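Local coordinates for hypothetical protein (Geobacillus stearothermophilus, PDB 1SFS) that is of unknown function but, belonging to a glycoside hydrolase-like family, is possibly a bacterial lysozyme, at residues W30-A35 with Q44-E49. Sequence-based numbering, arbitrary orientation. Where two conformers were deposited one is given.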
ATOM      1  N   TRP A  30      -6.584  -5.540  11.566  1.00  9.96           N
ATOM      2  CA  TRP A  30      -7.571  -4.982  10.638  1.00  9.08           C
ATOM      3  C   TRP A  30      -7.342  -3.514  10.413  1.00  8.83           C
ATOM      4  O   TRP A  30      -7.002  -2.771  11.354  1.00  9.66           O
ATOM      5  CB  TRP A  30      -8.966  -5.233  11.221  1.00 10.49           C
ATOM      6  CG  TRP A  30     -10.125  -4.867  10.323  1.00  9.68           C
ATOM      7  CD1 TRP A  30     -10.707  -5.634   9.351  1.00 10.62           C
ATOM      8  CD2 TRP A  30     -10.847  -3.646  10.361  1.00  9.64           C
ATOM      9  NE1 TRP A  30     -11.732  -4.962   8.772  1.00 10.25           N
ATOM     10  CE2 TRP A  30     -11.856  -3.743   9.364  1.00  9.90           C
ATOM     11  CE3 TRP A  30     -10.738  -2.482  11.145  1.00 10.12           C
ATOM     12  CZ2 TRP A  30     -12.733  -2.706   9.156  1.00 10.47           C
ATOM     13  CZ3 TRP A  30     -11.626  -1.451  10.919  1.00 10.48           C
ATOM     14  CH2 TRP A  30     -12.602  -1.580   9.946  1.00 11.50           C
ATOM     15  N   GLY A  31      -7.566  -3.087   9.184  1.00  7.84           N
ATOM     16  CA  GLY A  31      -7.469  -1.678   8.836  1.00  8.09           C
ATOM     17  C   GLY A  31      -8.229  -1.367   7.579  1.00  7.48           C
ATOM     18  O   GLY A  31      -8.979  -2.192   7.079  1.00  8.48           O
ATOM     19  N   VAL A  32      -8.058  -0.118   7.124  1.00  7.46           N
ATOM     20  CA  VAL A  32      -8.830   0.368   5.997  1.00  7.37           C
ATOM     21  C   VAL A  32      -7.926   1.181   5.075  1.00  6.87           C
ATOM     22  O   VAL A  32      -6.750   1.383   5.378  1.00  7.55           O
ATOM     23  CB  VAL A  32     -10.046   1.242   6.461  1.00  7.79           C
ATOM     24  CG1 VAL A  32     -10.990   0.393   7.305  1.00  9.08           C
ATOM     25  CG2 VAL A  32      -9.598   2.494   7.179  1.00  9.17           C
ATOM     26  N   ASP A  33      -8.447   1.635   3.958  1.00  7.08           N
ATOM     27  CA  ASP A  33      -7.767   2.614   3.128  1.00  7.04           C
ATOM     28  C   ASP A  33      -8.858   3.486   2.471  1.00  7.40           C
ATOM     29  O   ASP A  33     -10.008   3.055   2.331  1.00  8.46           O
ATOM     30  CB  ASP A  33      -6.832   1.964   2.093  1.00  7.64           C
ATOM     31  CG  ASP A  33      -7.529   1.110   1.095  1.00  8.62           C
ATOM     32  OD1 ASP A  33      -8.113   1.718   0.137  1.00 10.49           O
ATOM     33  OD2 ASP A  33      -7.531  -0.129   1.234  1.00  9.63           O
ATOM     34  N   SER A  34      -8.467   4.685   2.061  1.00  7.29           N
ATOM     35  CA  SER A  34      -9.403   5.566   1.390  1.00  7.87           C
ATOM     36  C   SER A  34      -8.694   6.527   0.458  1.00  7.44           C
ATOM     37  O   SER A  34      -7.615   7.036   0.735  1.00  7.95           O
ATOM     38  CB  SER A  34     -10.228   6.351   2.404  1.00  8.71           C
ATOM     39  OG  SER A  34      -9.456   7.198   3.228  1.00  8.75           O
ATOM     40  N   ALA A  35      -9.393   6.840  -0.637  1.00  8.48           N
ATOM     41  CA  ALA A  35      -8.970   7.878  -1.546  1.00  8.84           C
ATOM     42  C   ALA A  35      -9.009   9.266  -0.909  1.00  8.65           C
ATOM     43  O   ALA A  35      -8.192  10.113  -1.187  1.00 10.73           O
ATOM     44  CB  ALA A  35      -9.845   7.860  -2.771  1.00 12.11           C
ATOM     45  N   GLN A  44     -14.656   8.604  12.543  1.00 10.98           N
ATOM     46  CA  GLN A  44     -15.770   8.157  13.406  1.00 12.64           C
ATOM     47  C   GLN A  44     -16.735   7.282  12.663  1.00 13.16           C
ATOM     48  O   GLN A  44     -17.285   6.349  13.289  1.00 15.31           O
ATOM     49  CB  GLN A  44     -16.454   9.401  14.005  1.00 14.44           C
ATOM     50  CG  GLN A  44     -15.584  10.251  14.918  1.00 13.73           C
ATOM     51  CD  GLN A  44     -14.916   9.598  16.101  1.00 15.40           C
ATOM     52  OE1 GLN A  44     -15.353   8.544  16.579  1.00 18.36           O
ATOM     53  NE2 GLN A  44     -13.796  10.134  16.571  1.00 17.54           N
ATOM     54  N   CYS A  45     -16.983   7.523  11.382  1.00 12.95           N
ATOM     55  CA  CYS A  45     -17.815   6.619  10.588  1.00 14.37           C
ATOM     56  C   CYS A  45     -17.252   5.226  10.653  1.00 12.84           C
ATOM     57  O   CYS A  45     -17.946   4.249  10.946  1.00 14.99           O
ATOM     58  CB  CYS A  45     -17.918   7.044   9.112  1.00 16.35           C
ATOM     59  SG  CYS A  45     -18.995   6.058   8.047  1.00 20.43           S
ATOM     60  N   VAL A  46     -15.981   5.105  10.343  1.00 11.87           N
ATOM     61  CA  VAL A  46     -15.359   3.777  10.359  1.00 11.68           C
ATOM     62  C   VAL A  46     -15.417   3.134  11.743  1.00 12.49           C
ATOM     63  O   VAL A  46     -15.799   2.000  11.909  1.00 13.73           O
ATOM     64  CB  VAL A  46     -13.934   3.858   9.816  1.00 10.95           C
ATOM     65  CG1 VAL A  46     -13.205   2.537   9.979  1.00 12.29           C
ATOM     66  CG2 VAL A  46     -13.929   4.241   8.335  1.00 11.89           C
ATOM     67  N   ARG A  47     -14.992   3.907  12.751  1.00 12.72           N
ATOM     68  CA  ARG A  47     -14.841   3.424  14.118  1.00 14.40           C
ATOM     69  C   ARG A  47     -16.174   2.867  14.562  1.00 16.49           C
ATOM     70  O   ARG A  47     -16.201   1.766  15.185  1.00 19.38           O
ATOM     71  CB  ARG A  47     -14.365   4.505  15.105  1.00 14.26           C
ATOM     72  CG  ARG A  47     -14.125   3.979  16.549  1.00 16.41           C
ATOM     73  CD  ARG A  47     -13.544   5.070  17.455  1.00 17.62           C
ATOM     74  NE  ARG A  47     -14.473   6.125  17.775  1.00 19.47           N
ATOM     75  CZ  ARG A  47     -15.367   6.075  18.771  1.00 21.69           C
ATOM     76  NH1 ARG A  47     -16.154   7.147  18.955  1.00 27.62           N
ATOM     77  NH2 ARG A  47     -15.435   4.965  19.530  1.00 23.12           N
ATOM     78  N   THR A  48     -17.281   3.515  14.317  1.00 17.81           N
ATOM     79  CA  THR A  48     -18.569   3.144  14.852  1.00 23.46           C
ATOM     80  C   THR A  48     -19.331   2.203  13.920  1.00 22.52           C
ATOM     81  O   THR A  48     -20.168   1.403  14.387  1.00 27.46           O
ATOM     82  CB  THR A  48     -19.432   4.370  15.181  1.00 27.28           C
ATOM     83  OG1 THR A  48     -19.673   5.144  13.999  1.00 28.81           O
ATOM     84  CG2 THR A  48     -18.753   5.295  16.197  1.00 30.94           C
ATOM     85  N   GLU A  49     -19.128   2.263  12.603  0.52 20.06           N
ATOM     86  CA  GLU A  49     -19.848   1.448  11.639  0.52 20.00           C
ATOM     87  C   GLU A  49     -19.110   0.169  11.194  0.52 18.35           C
ATOM     88  O   GLU A  49     -19.786  -0.762  10.700  0.52 19.45           O
ATOM     89  CB  GLU A  49     -20.161   2.161  10.321  0.52 22.53           C
ATOM     90  CG  GLU A  49     -21.042   3.370  10.458  0.52 24.94           C
ATOM     91  CD  GLU A  49     -22.517   3.144  10.701  0.52 29.05           C
ATOM     92  OE1 GLU A  49     -23.076   2.110  10.277  0.52 33.84           O
ATOM     93  OE2 GLU A  49     -23.158   4.035  11.288  0.52 37.12           O
TER
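Val-46 meets both Trp-30 and Val-32 with a single methyl, CG1, where helix 40-49 packs against strand 29-33. These are the first two elements of a beta-alpha-beta unit whose second strand, 55-59, lies parallel to the first. The contact is small, 99 Å² in all, but buried and wholly apolar between the two segments. The bond from CA to CB of Val-46 points toward the strand, and with CG1 anti to the backbone N (chi1 173°) this methyl is the branch that touches Trp-30 and Val-32. The indole of Trp-30 presents its benzo edge: CH2 lies 4.2 Å from Val-46 CG1, which sits near the ring plane rather than over a face. Two residues on, Val-32 CG1 approaches the same methyl, 4.1 Å from Val-46 CG1, and here the two side chains run past each other in opposite directions. The indole is anchored at its far end, where NE1 hydrogen-bonds to the hydroxyl of Tyr-217, while Thr-228 and Leu-230 of strand 227-231 also touch its side chain. Trp-56 of strand 55-59 packs on both valines, joining the third element of the unit to the cluster. Beside Val-46, Cys-45 forms a disulfide with Cys-224, a covalent tie from the helix to the loop between strands 211-218 and 227-231. On the helix, Thr-48 OG1 and its own backbone N reach Gln-44 O from opposite faces of the carbonyl plane, the hydroxyl at 2.8 Å from that oxygen. Arg-47 grips Gln-44 side-on, its NE 2.8 Å and its NH1 2.9 Å from the one amide oxygen, OE1, which lies 8° out of the guanidinium plane.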